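Long-range contacts in 1,4-dihydroxy-2-naphthoyl-CoA hydrolase (Escherichia coli, PDB 4K49), which hydrolyses 1,4-dihydroxy-2-naphthoyl-CoA to 1,4-dihydroxy-2-naphthoate and CoA in menaquinone biosynthesis, and also cleaves many other acyl-CoA thioesters: residues A[89-94]-A[122-127]; A[111-116]-A[128-133]. One frame throughout, in Å; residues are numbered along the deposited sequence.

Interaction 1 of 2, residues A[89-94]-A[122-127]. With HFQ (2,4-dihydroxyphenacyl coenzyme A), chain E.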
ATOM      1  N   HIS A  89      -0.763 -11.443  -0.803  1.00  2.98           N
ATOM      2  CA  HIS A  89       0.582 -11.527  -1.353  1.00  3.51           C
ATOM      3  C   HIS A  89       0.916 -12.994  -1.630  1.00  3.72           C
ATOM      4  O   HIS A  89       1.359 -13.717  -0.734  1.00  4.63           O
ATOM      5  CB  HIS A  89       1.599 -10.894  -0.383  1.00  4.65           C
ATOM      6  CG  HIS A  89       1.273  -9.476   0.003  1.00  4.98           C
ATOM      7  ND1 HIS A  89       1.155  -8.460  -0.922  1.00  5.88           N
ATOM      8  CD2 HIS A  89       1.055  -8.908   1.215  1.00  2.89           C
ATOM      9  CE1 HIS A  89       0.866  -7.328  -0.300  1.00  7.01           C
ATOM     10  NE2 HIS A  89       0.808  -7.569   1.001  1.00  4.56           N
ATOM     11  N   VAL A  90       0.682 -13.438  -2.866  1.00  6.76           N
ATOM     12  CA  VAL A  90       0.781 -14.862  -3.186  1.00  7.38           C
ATOM     13  C   VAL A  90       2.190 -15.294  -3.603  1.00  8.76           C
ATOM     14  O   VAL A  90       2.545 -16.462  -3.470  1.00  8.46           O
ATOM     15  CB  VAL A  90      -0.246 -15.303  -4.269  1.00 13.27           C
ATOM     16  CG1 VAL A  90      -1.654 -14.896  -3.879  1.00 13.08           C
ATOM     17  CG2 VAL A  90       0.092 -14.693  -5.582  1.00 10.19           C
ATOM     18  N   ARG A  91       2.981 -14.361  -4.123  1.00  5.00           N
ATOM     19  CA  ARG A  91       4.357 -14.666  -4.516  1.00  7.50           C
ATOM     20  C   ARG A  91       5.211 -13.419  -4.409  1.00  8.04           C
ATOM     21  O   ARG A  91       4.769 -12.319  -4.754  1.00  4.98           O
ATOM     22  CB  ARG A  91       4.415 -15.223  -5.940  1.00  7.90           C
ATOM     23  CG  ARG A  91       5.840 -15.444  -6.466  1.00  8.45           C
ATOM     24  CD  ARG A  91       5.842 -15.891  -7.929  1.00  8.83           C
ATOM     25  NE  ARG A  91       5.229 -17.208  -8.082  1.00 16.69           N
ATOM     26  CZ  ARG A  91       5.881 -18.357  -7.922  1.00 25.75           C
ATOM     27  NH1 ARG A  91       5.241 -19.506  -8.074  1.00 26.98           N
ATOM     28  NH2 ARG A  91       7.171 -18.358  -7.609  1.00 25.24           N
ATOM     29  N   SER A  92       6.438 -13.583  -3.927  1.00  5.86           N
ATOM     30  CA  SER A  92       7.327 -12.450  -3.749  1.00  8.69           C
ATOM     31  C   SER A  92       7.987 -12.084  -5.077  1.00 10.36           C
ATOM     32  O   SER A  92       8.036 -12.898  -6.007  1.00  6.76           O
ATOM     33  CB  SER A  92       8.391 -12.780  -2.696  1.00 11.73           C
ATOM     34  OG  SER A  92       9.218 -13.840  -3.141  1.00 19.30           O
ATOM     35  N   ALA A  93       8.482 -10.852  -5.179  1.00  6.57           N
ATOM     36  CA  ALA A  93       9.292 -10.435  -6.327  1.00  9.07           C
ATOM     37  C   ALA A  93      10.540  -9.738  -5.799  1.00 11.78           C
ATOM     38  O   ALA A  93      10.510  -9.167  -4.707  1.00 12.10           O
ATOM     39  CB  ALA A  93       8.494  -9.515  -7.248  1.00 10.46           C
ATOM     40  N   ARG A  94      11.634  -9.786  -6.556  1.00  9.42           N
ATOM     41  CA  ARG A  94      12.919  -9.283  -6.072  1.00 12.36           C
ATOM     42  C   ARG A  94      13.584  -8.308  -7.039  1.00 10.43           C
ATOM     43  O   ARG A  94      14.469  -7.547  -6.643  1.00 17.11           O
ATOM     44  CB  ARG A  94      13.884 -10.445  -5.809  1.00 21.61           C
ATOM     45  CG  ARG A  94      13.545 -11.345  -4.618  1.00 20.29           C
ATOM     46  CD  ARG A  94      14.408 -12.616  -4.646  1.00 28.32           C
ATOM     47  NE  ARG A  94      14.343 -13.380  -3.399  1.00 36.56           N
ATOM     48  CZ  ARG A  94      13.365 -14.224  -3.087  1.00 36.56           C
ATOM     49  NH1 ARG A  94      12.353 -14.414  -3.926  1.00 42.21           N
ATOM     50  NH2 ARG A  94      13.390 -14.873  -1.931  1.00 41.09           N
ATOM     51  N   LYS A 122       7.388 -13.118 -15.505  1.00 14.95           N
ATOM     52  CA  LYS A 122       7.122 -14.442 -16.057  1.00 13.38           C
ATOM     53  C   LYS A 122       5.639 -14.734 -16.150  1.00 14.08           C
ATOM     54  O   LYS A 122       5.232 -15.853 -16.481  1.00 15.73           O
ATOM     55  CB  LYS A 122       7.819 -15.497 -15.212  1.00 18.08           C
ATOM     56  CG  LYS A 122       9.320 -15.316 -15.223  1.00 22.55           C
ATOM     57  CD  LYS A 122      10.037 -16.465 -14.548  1.00 28.44           C
ATOM     58  CE  LYS A 122      11.544 -16.236 -14.593  1.00 44.31           C
ATOM     59  NZ  LYS A 122      12.293 -17.141 -13.682  1.00 38.36           N
ATOM     60  N   GLY A 123       4.827 -13.724 -15.851  1.00 10.91           N
ATOM     61  CA  GLY A 123       3.388 -13.877 -15.913  1.00 10.54           C
ATOM     62  C   GLY A 123       2.835 -14.584 -14.695  1.00  8.84           C
ATOM     63  O   GLY A 123       1.673 -15.005 -14.701  1.00  9.06           O
ATOM     64  N   ARG A 124       3.665 -14.718 -13.657  1.00 10.56           N
ATOM     65  CA  ARG A 124       3.245 -15.381 -12.423  1.00  6.70           C
ATOM     66  C   ARG A 124       2.537 -14.401 -11.518  1.00  9.28           C
ATOM     67  O   ARG A 124       3.030 -13.294 -11.274  1.00  6.10           O
ATOM     68  CB  ARG A 124       4.437 -15.983 -11.682  1.00  8.98           C
ATOM     69  CG  ARG A 124       5.148 -17.091 -12.456  1.00 13.02           C
ATOM     70  CD  ARG A 124       6.296 -17.671 -11.652  1.00 14.60           C
ATOM     71  NE  ARG A 124       7.302 -16.658 -11.345  1.00 15.60           N
ATOM     72  CZ  ARG A 124       8.540 -16.925 -10.950  1.00 20.27           C
ATOM     73  NH1 ARG A 124       9.381 -15.933 -10.693  1.00 22.05           N
ATOM     74  NH2 ARG A 124       8.941 -18.184 -10.820  1.00 20.79           N
ATOM     75  N   LEU A 125       1.387 -14.817 -11.001  1.00 10.68           N
ATOM     76  CA  LEU A 125       0.615 -13.962 -10.106  1.00  7.42           C
ATOM     77  C   LEU A 125       1.391 -13.710  -8.810  1.00  6.63           C
ATOM     78  O   LEU A 125       1.886 -14.647  -8.181  1.00  8.03           O
ATOM     79  CB  LEU A 125      -0.739 -14.609  -9.820  1.00  6.32           C
ATOM     80  CG  LEU A 125      -1.672 -13.791  -8.935  1.00  4.69           C
ATOM     81  CD1 LEU A 125      -2.120 -12.509  -9.641  1.00  4.82           C
ATOM     82  CD2 LEU A 125      -2.850 -14.645  -8.532  1.00  5.78           C
ATOM     83  N   CYS A 126       1.528 -12.439  -8.438  1.00  5.38           N
ATOM     84  CA  CYS A 126       2.250 -12.077  -7.215  1.00  4.15           C
ATOM     85  C   CYS A 126       1.356 -11.436  -6.156  1.00  6.93           C
ATOM     86  O   CYS A 126       1.592 -11.586  -4.950  1.00  6.26           O
ATOM     87  CB  CYS A 126       3.431 -11.162  -7.541  1.00  7.41           C
ATOM     88  SG  CYS A 126       4.793 -12.035  -8.363  1.00  9.78           S
ATOM     89  N   CYS A 127       0.343 -10.708  -6.613  1.00  3.85           N
ATOM     90  CA  CYS A 127      -0.582 -10.041  -5.707  1.00  4.52           C
ATOM     91  C   CYS A 127      -1.956 -10.033  -6.336  1.00  6.14           C
ATOM     92  O   CYS A 127      -2.114  -9.672  -7.508  1.00  4.23           O
ATOM     93  CB  CYS A 127      -0.132  -8.601  -5.420  1.00  5.73           C
ATOM     94  SG  CYS A 127      -1.154  -7.727  -4.179  1.00  4.62           S
TER
HETATM   95  CB  HFQ E 201       5.964  -7.887   3.888  1.00  8.15           C
HETATM   96  N1A HFQ E 201      12.746 -19.041   3.997  1.00 44.75           N
HETATM   97  O1A HFQ E 201       5.385 -23.442  -0.513  1.00 21.48           O
HETATM   98  P1A HFQ E 201       5.185 -21.903  -0.409  1.00 25.10           P
HETATM   99  C1B HFQ E 201       6.636  -6.482   3.793  1.00 11.86           C
HETATM  100  O1B HFQ E 201       6.387  -5.735   2.793  1.00  7.74           O
HETATM  101  C1D HFQ E 201       9.789 -19.565   0.031  1.00 37.25           C
HETATM  102  S1P HFQ E 201       6.794  -9.182   2.965  1.00  8.18           S
HETATM  103  C2A HFQ E 201      12.641 -18.266   2.906  1.00 45.65           C
HETATM  104  O2A HFQ E 201       4.146 -21.432  -1.437  1.00 20.50           O
HETATM  105  P2A HFQ E 201       3.242 -21.270   1.387  1.00 15.65           P
HETATM  106  C2B HFQ E 201       7.583  -5.978   4.813  1.00  6.72           C
HETATM  107  O2B HFQ E 201      10.184  -4.320   7.609  1.00 11.79           O
HETATM  108  C2D HFQ E 201       9.863 -20.738  -0.736  1.00 39.02           C
HETATM  109  O2D HFQ E 201      11.187 -21.006  -1.199  1.00 48.50           O
HETATM  110  C2P HFQ E 201       6.485  -8.926   1.235  1.00  5.30           C
HETATM  111  N3A HFQ E 201      11.775 -18.571   1.922  1.00 43.55           N
HETATM  112  O3A HFQ E 201       4.761 -21.529   1.025  1.00 17.53           O
HETATM  113  C3B HFQ E 201       7.697  -4.595   4.935  1.00  4.37           C
HETATM  114  O3B HFQ E 201       8.239  -8.188   5.544  1.00  9.60           O
HETATM  115  C3D HFQ E 201       8.934 -20.605  -1.818  1.00 33.48           C
HETATM  116  O3D HFQ E 201       9.617 -20.350  -3.068  1.00 55.26           O
HETATM  117  P3D HFQ E 201       9.282 -21.279  -4.384  1.00 65.94           P
HETATM  118  C3P HFQ E 201       5.097  -9.223   0.770  1.00  4.73           C
HETATM  119  C4A HFQ E 201      10.990 -19.669   2.021  1.00 40.43           C
HETATM  120  O4A HFQ E 201       2.469 -22.468   1.057  1.00 11.87           O
HETATM  121  C4B HFQ E 201       8.557  -4.054   5.848  1.00  7.61           C
HETATM  122  C4D HFQ E 201       8.051 -19.523  -1.480  1.00 35.84           C
HETATM  123  O4D HFQ E 201       8.472 -19.066  -0.163  1.00 36.88           O
HETATM  124  N4P HFQ E 201       4.730 -10.534   0.960  1.00  6.19           N
HETATM  125  C5A HFQ E 201      11.069 -20.497   3.138  1.00 36.26           C
HETATM  126  O5A HFQ E 201       3.187 -20.983   2.904  1.00 11.85           O
HETATM  127  C5B HFQ E 201       9.321  -4.888   6.677  1.00  6.69           C
HETATM  128  C5D HFQ E 201       6.683 -20.051  -1.397  1.00 22.91           C
HETATM  129  O5D HFQ E 201       6.570 -21.206  -0.662  1.00 21.54           O
HETATM  130  C5P HFQ E 201       5.321 -11.544   0.158  1.00  9.50           C
HETATM  131  O5P HFQ E 201       6.166 -11.244  -0.760  1.00  5.59           O
HETATM  132  C6A HFQ E 201      11.991 -20.151   4.155  1.00 32.32           C
HETATM  133  N6A HFQ E 201      12.128 -20.961   5.339  1.00 37.60           N
HETATM  134  O6A HFQ E 201       2.722 -20.000   0.635  1.00 15.56           O
HETATM  135  C6B HFQ E 201       9.208  -6.279   6.562  1.00 10.88           C
HETATM  136  C6P HFQ E 201       4.934 -12.991   0.342  1.00  5.58           C
HETATM  137  N7A HFQ E 201      10.160 -21.513   2.949  1.00 39.87           N
HETATM  138  O7A HFQ E 201       8.945 -22.790  -3.910  1.00 59.26           O
HETATM  139  C7B HFQ E 201       8.350  -6.818   5.633  1.00  8.41           C
HETATM  140  C7P HFQ E 201       4.639 -13.721  -0.979  1.00  6.20           C
HETATM  141  C8A HFQ E 201       9.543 -21.332   1.764  1.00 43.78           C
HETATM  142  O8A HFQ E 201       8.147 -20.715  -5.097  1.00 51.13           O
HETATM  143  N8P HFQ E 201       3.822 -14.924  -0.820  1.00  5.32           N
HETATM  144  N9A HFQ E 201      10.041 -20.209   1.204  1.00 45.91           N
HETATM  145  O9A HFQ E 201      10.499 -21.297  -5.317  1.00 67.77           O
HETATM  146  C9P HFQ E 201       4.492 -16.192  -0.476  1.00 13.11           C
HETATM  147  O9P HFQ E 201       5.666 -16.210  -0.360  1.00 13.37           O
HETATM  148  CAP HFQ E 201       3.621 -17.425  -0.278  1.00  8.53           C
HETATM  149  OAP HFQ E 201       2.364 -17.171  -0.821  1.00 10.79           O
HETATM  150  CBP HFQ E 201       3.405 -17.725   1.220  1.00 15.60           C
HETATM  151  CCP HFQ E 201       2.449 -18.844   1.361  1.00  9.18           C
HETATM  152  CDP HFQ E 201       4.731 -18.065   1.922  1.00 10.86           C
HETATM  153  CEP HFQ E 201       2.851 -16.517   1.859  1.00 18.22           C
HETATM  154  O   HOH W   1       2.636  -9.322  -3.343  1.00 14.60           O
HETATM  155  O   HOH W   2       2.335 -17.289  -8.453  1.00  7.35           O
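Arg91 lies along the start of strand 125-135 and ends stacked on Arg124. Its CG is anti to the backbone N (chi1 175°), which carries the chain out over this strand. CB touches Leu125 O at 3.4 Å. CG then passes Cys126 SG. CD meets both that sulfur and Arg124 NE. NE donates to a water, 2.9 Å away in the guanidinium plane, and the water donates in turn to Leu125 O. CZ has Arg124 CD over its face. At the tip, Arg91 NH2 is 3.7 Å from Arg124 NH2. The two guanidinium planes are 4° apart, and the like charges are probably eased by Asp120, which forms a salt bridge with Arg124, and by the coenzyme A phosphate oxygen O8A near Arg91 NH2. With an alanine here, one face of the Arg124 guanidinium is likely to lose its cover and the water on Leu125 O its N-H donor. In the backbone, Cys126 O receives Val90 N (2.9 Å) and Arg91 N (3.2 Å) from the same face of its plane. The end of strand 80-89, held in this way, presents His89 O to N8P of the ligand at 2.7 Å. This is the coenzyme A pantetheine site of a hotdog-fold thioesterase.

Interaction 2 of 2, residues A[111-116]-A[128-133]; sequences HQVWQI and SSRLTT
Trp114 and Leu131 form the central hydrogen-bonded pair of two antiparallel strands, whose axes approach to 4.6 Å and run at 166°. The strands are the arms of a beta hairpin in the hotdog-fold sheet. Gln112 with Thr133 and Ile116 with Ser129 are the other hydrogen-bonded pairs. Trp114 N bonds to Leu131 O at 2.8 Å. Between these pairs, CA-H groups such as that of Val113 also point at carbonyl oxygens across the gap. Val113 and Arg130 are on one face of the sheet, side by side and pointing the same way, with Val113 CG1 3.7 Å from Arg130 CG. The other face, carrying Trp114, Ile116, Ser129 and Leu131, packs on helix 55-72, the helix wrapped by the sheet in this fold. There Ile116 CD1 crosses to Leu131 CB at 4.2 Å. Ser129 OG bonds to Asn86 O of strand 80-89. Gln112 uses both ends of its amide: NE2 bonds to Gly70 O of the helix, while OE1 takes two donors. Trp114 NE1 reaches OE1 from the indole edge in a weak but straight bond (3.3 Å, 175°). Thr133 chi1 of 63° sets OG1 between its backbone N and carbonyl carbon, where it donates to the same Gln112 OE1 at 2.7 Å.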
ATOM      1  N   HIS A 111     -20.658   3.639  -5.545  1.00  7.72           N
ATOM      2  CA  HIS A 111     -19.472   2.847  -5.203  1.00  5.72           C
ATOM      3  C   HIS A 111     -19.019   2.020  -6.401  1.00  6.16           C
ATOM      4  O   HIS A 111     -19.805   1.765  -7.306  1.00  8.01           O
ATOM      5  CB  HIS A 111     -19.770   1.918  -4.015  1.00  3.16           C
ATOM      6  CG  HIS A 111     -20.126   2.650  -2.758  1.00 14.14           C
ATOM      7  ND1 HIS A 111     -21.429   2.883  -2.374  1.00 15.35           N
ATOM      8  CD2 HIS A 111     -19.342   3.207  -1.806  1.00 13.62           C
ATOM      9  CE1 HIS A 111     -21.434   3.555  -1.234  1.00 14.37           C
ATOM     10  NE2 HIS A 111     -20.182   3.764  -0.870  1.00 10.62           N
ATOM     11  N   GLN A 112     -17.742   1.628  -6.423  1.00  3.62           N
ATOM     12  CA  GLN A 112     -17.235   0.699  -7.423  1.00  6.05           C
ATOM     13  C   GLN A 112     -16.380  -0.355  -6.750  1.00  6.57           C
ATOM     14  O   GLN A 112     -15.901  -0.164  -5.627  1.00  5.53           O
ATOM     15  CB  GLN A 112     -16.396   1.411  -8.493  1.00  3.66           C
ATOM     16  CG  GLN A 112     -17.051   2.639  -9.107  1.00  5.24           C
ATOM     17  CD  GLN A 112     -16.026   3.604  -9.661  1.00  9.72           C
ATOM     18  OE1 GLN A 112     -14.911   3.692  -9.148  1.00  6.35           O
ATOM     19  NE2 GLN A 112     -16.393   4.337 -10.702  1.00  7.10           N
ATOM     20  N   VAL A 113     -16.192  -1.474  -7.432  1.00  3.61           N
ATOM     21  CA  VAL A 113     -15.259  -2.482  -6.947  1.00  5.03           C
ATOM     22  C   VAL A 113     -14.379  -2.879  -8.111  1.00  3.95           C
ATOM     23  O   VAL A 113     -14.879  -3.141  -9.209  1.00  4.90           O
ATOM     24  CB  VAL A 113     -15.985  -3.721  -6.369  1.00  7.63           C
ATOM     25  CG1 VAL A 113     -14.973  -4.739  -5.848  1.00  4.99           C
ATOM     26  CG2 VAL A 113     -16.921  -3.308  -5.251  1.00  6.99           C
ATOM     27  N   TRP A 114     -13.072  -2.917  -7.868  1.00  2.49           N
ATOM     28  CA  TRP A 114     -12.099  -3.218  -8.908  1.00  5.13           C
ATOM     29  C   TRP A 114     -11.248  -4.393  -8.489  1.00  5.00           C
ATOM     30  O   TRP A 114     -10.891  -4.513  -7.312  1.00  3.22           O
ATOM     31  CB  TRP A 114     -11.189  -2.005  -9.142  1.00  2.51           C
ATOM     32  CG  TRP A 114     -11.914  -0.856  -9.734  1.00  4.56           C
ATOM     33  CD1 TRP A 114     -12.505   0.178  -9.065  1.00  2.19           C
ATOM     34  CD2 TRP A 114     -12.140  -0.620 -11.127  1.00  2.76           C
ATOM     35  NE1 TRP A 114     -13.094   1.043  -9.964  1.00  4.52           N
ATOM     36  CE2 TRP A 114     -12.881   0.573 -11.235  1.00  4.02           C
ATOM     37  CE3 TRP A 114     -11.794  -1.307 -12.295  1.00  4.26           C
ATOM     38  CZ2 TRP A 114     -13.270   1.098 -12.470  1.00  6.03           C
ATOM     39  CZ3 TRP A 114     -12.184  -0.784 -13.522  1.00  3.72           C
ATOM     40  CH2 TRP A 114     -12.915   0.403 -13.600  1.00  2.74           C
ATOM     41  N   GLN A 115     -10.935  -5.264  -9.442  1.00  3.64           N
ATOM     42  CA  GLN A 115     -10.001  -6.361  -9.189  1.00  4.74           C
ATOM     43  C   GLN A 115      -8.686  -5.991  -9.846  1.00  4.23           C
ATOM     44  O   GLN A 115      -8.651  -5.627 -11.022  1.00  8.69           O
ATOM     45  CB  GLN A 115     -10.515  -7.667  -9.809  1.00  3.27           C
ATOM     46  CG  GLN A 115      -9.436  -8.747  -9.965  1.00 11.48           C
ATOM     47  CD  GLN A 115      -9.864  -9.889 -10.875  1.00 24.96           C
ATOM     48  OE1 GLN A 115      -9.380 -10.024 -12.011  1.00 22.87           O
ATOM     49  NE2 GLN A 115     -10.764 -10.727 -10.378  1.00 19.15           N
ATOM     50  N   ILE A 116      -7.598  -6.072  -9.095  1.00  7.10           N
ATOM     51  CA  ILE A 116      -6.299  -5.843  -9.689  1.00  4.41           C
ATOM     52  C   ILE A 116      -5.430  -7.060  -9.434  1.00  3.19           C
ATOM     53  O   ILE A 116      -5.208  -7.438  -8.284  1.00  5.67           O
ATOM     54  CB  ILE A 116      -5.614  -4.583  -9.123  1.00  1.86           C
ATOM     55  CG1 ILE A 116      -6.529  -3.363  -9.276  1.00  5.66           C
ATOM     56  CG2 ILE A 116      -4.272  -4.349  -9.835  1.00  3.91           C
ATOM     57  CD1 ILE A 116      -7.405  -3.084  -8.041  1.00  5.86           C
ATOM     58  N   SER A 128      -2.946 -10.458  -5.558  1.00  3.80           N
ATOM     59  CA  SER A 128      -4.342 -10.359  -5.968  1.00  7.49           C
ATOM     60  C   SER A 128      -5.021  -9.381  -5.019  1.00  4.54           C
ATOM     61  O   SER A 128      -5.005  -9.582  -3.798  1.00  3.01           O
ATOM     62  CB  SER A 128      -5.009 -11.724  -5.882  1.00  4.66           C
ATOM     63  OG  SER A 128      -6.384 -11.655  -6.230  1.00  6.69           O
ATOM     64  N   SER A 129      -5.605  -8.323  -5.579  1.00  5.42           N
ATOM     65  CA  SER A 129      -6.145  -7.218  -4.785  1.00  3.05           C
ATOM     66  C   SER A 129      -7.552  -6.839  -5.216  1.00  3.74           C
ATOM     67  O   SER A 129      -7.914  -6.957  -6.392  1.00  3.60           O
ATOM     68  CB  SER A 129      -5.236  -5.991  -4.915  1.00  3.72           C
ATOM     69  OG  SER A 129      -5.764  -4.890  -4.197  1.00  9.25           O
ATOM     70  N   ARG A 130      -8.337  -6.350  -4.262  1.00  5.20           N
ATOM     71  CA  ARG A 130      -9.677  -5.848  -4.544  1.00  3.64           C
ATOM     72  C   ARG A 130      -9.819  -4.472  -3.903  1.00  4.42           C
ATOM     73  O   ARG A 130      -9.411  -4.274  -2.756  1.00  3.05           O
ATOM     74  CB  ARG A 130     -10.714  -6.831  -3.983  1.00  5.10           C
ATOM     75  CG  ARG A 130     -12.152  -6.554  -4.348  1.00 12.91           C
ATOM     76  CD  ARG A 130     -13.024  -7.736  -3.885  1.00  8.29           C
ATOM     77  NE  ARG A 130     -13.028  -7.882  -2.430  1.00  6.45           N
ATOM     78  CZ  ARG A 130     -12.556  -8.930  -1.760  1.00  6.38           C
ATOM     79  NH1 ARG A 130     -12.621  -8.948  -0.441  1.00  7.16           N
ATOM     80  NH2 ARG A 130     -12.009  -9.951  -2.401  1.00  7.58           N
ATOM     81  N   LEU A 131     -10.371  -3.520  -4.647  1.00  2.75           N
ATOM     82  CA  LEU A 131     -10.475  -2.143  -4.177  1.00  4.09           C
ATOM     83  C   LEU A 131     -11.905  -1.697  -4.293  1.00  7.38           C
ATOM     84  O   LEU A 131     -12.543  -1.905  -5.327  1.00  4.62           O
ATOM     85  CB  LEU A 131      -9.585  -1.201  -5.011  1.00  4.75           C
ATOM     86  CG  LEU A 131      -9.879   0.308  -4.898  1.00  4.23           C
ATOM     87  CD1 LEU A 131      -9.503   0.889  -3.532  1.00  5.85           C
ATOM     88  CD2 LEU A 131      -9.232   1.117  -6.040  1.00  5.34           C
ATOM     89  N   THR A 132     -12.408  -1.097  -3.221  1.00  3.30           N
ATOM     90  CA  THR A 132     -13.745  -0.519  -3.228  1.00  3.19           C
ATOM     91  C   THR A 132     -13.569   0.991  -3.202  1.00  5.08           C
ATOM     92  O   THR A 132     -12.856   1.535  -2.340  1.00  5.36           O
ATOM     93  CB  THR A 132     -14.557  -0.956  -1.993  1.00  4.82           C
ATOM     94  OG1 THR A 132     -14.645  -2.392  -1.950  1.00  3.59           O
ATOM     95  CG2 THR A 132     -15.965  -0.373  -2.048  1.00  4.14           C
ATOM     96  N   THR A 133     -14.201   1.676  -4.149  1.00  2.83           N
ATOM     97  CA  THR A 133     -14.136   3.135  -4.175  1.00  4.03           C
ATOM     98  C   THR A 133     -15.469   3.755  -3.770  1.00  4.02           C
ATOM     99  O   THR A 133     -16.512   3.093  -3.783  1.00  5.02           O
ATOM    100  CB  THR A 133     -13.782   3.662  -5.579  1.00  2.89           C
ATOM    101  OG1 THR A 133     -14.823   3.292  -6.491  1.00  4.73           O
ATOM    102  CG2 THR A 133     -12.442   3.098  -6.060  1.00  5.83           C
TER

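Both interactions use strand 125-135, and their centres are 19 Å apart. Residues 122-127 run directly into 128-133, so interaction 1 sits at the beginning of that strand and interaction 2 farther along it. The chain order is 89-94, 111-116, 122-127, 128-133, so the two contacts cross along the sequence. Strand 125-135 lies between strands 80-89 and 111-119 in the antiparallel sheet. Interaction 1 joins it to the end of strand 80-89 and the loop that follows, and interaction 2 to strand 111-119. One strand thus links the loop that binds coenzyme A to the sheet face against helix 55-72, which carries Glu63, the probable nucleophile or proton acceptor. Glu63 of the second subunit bonds to His89.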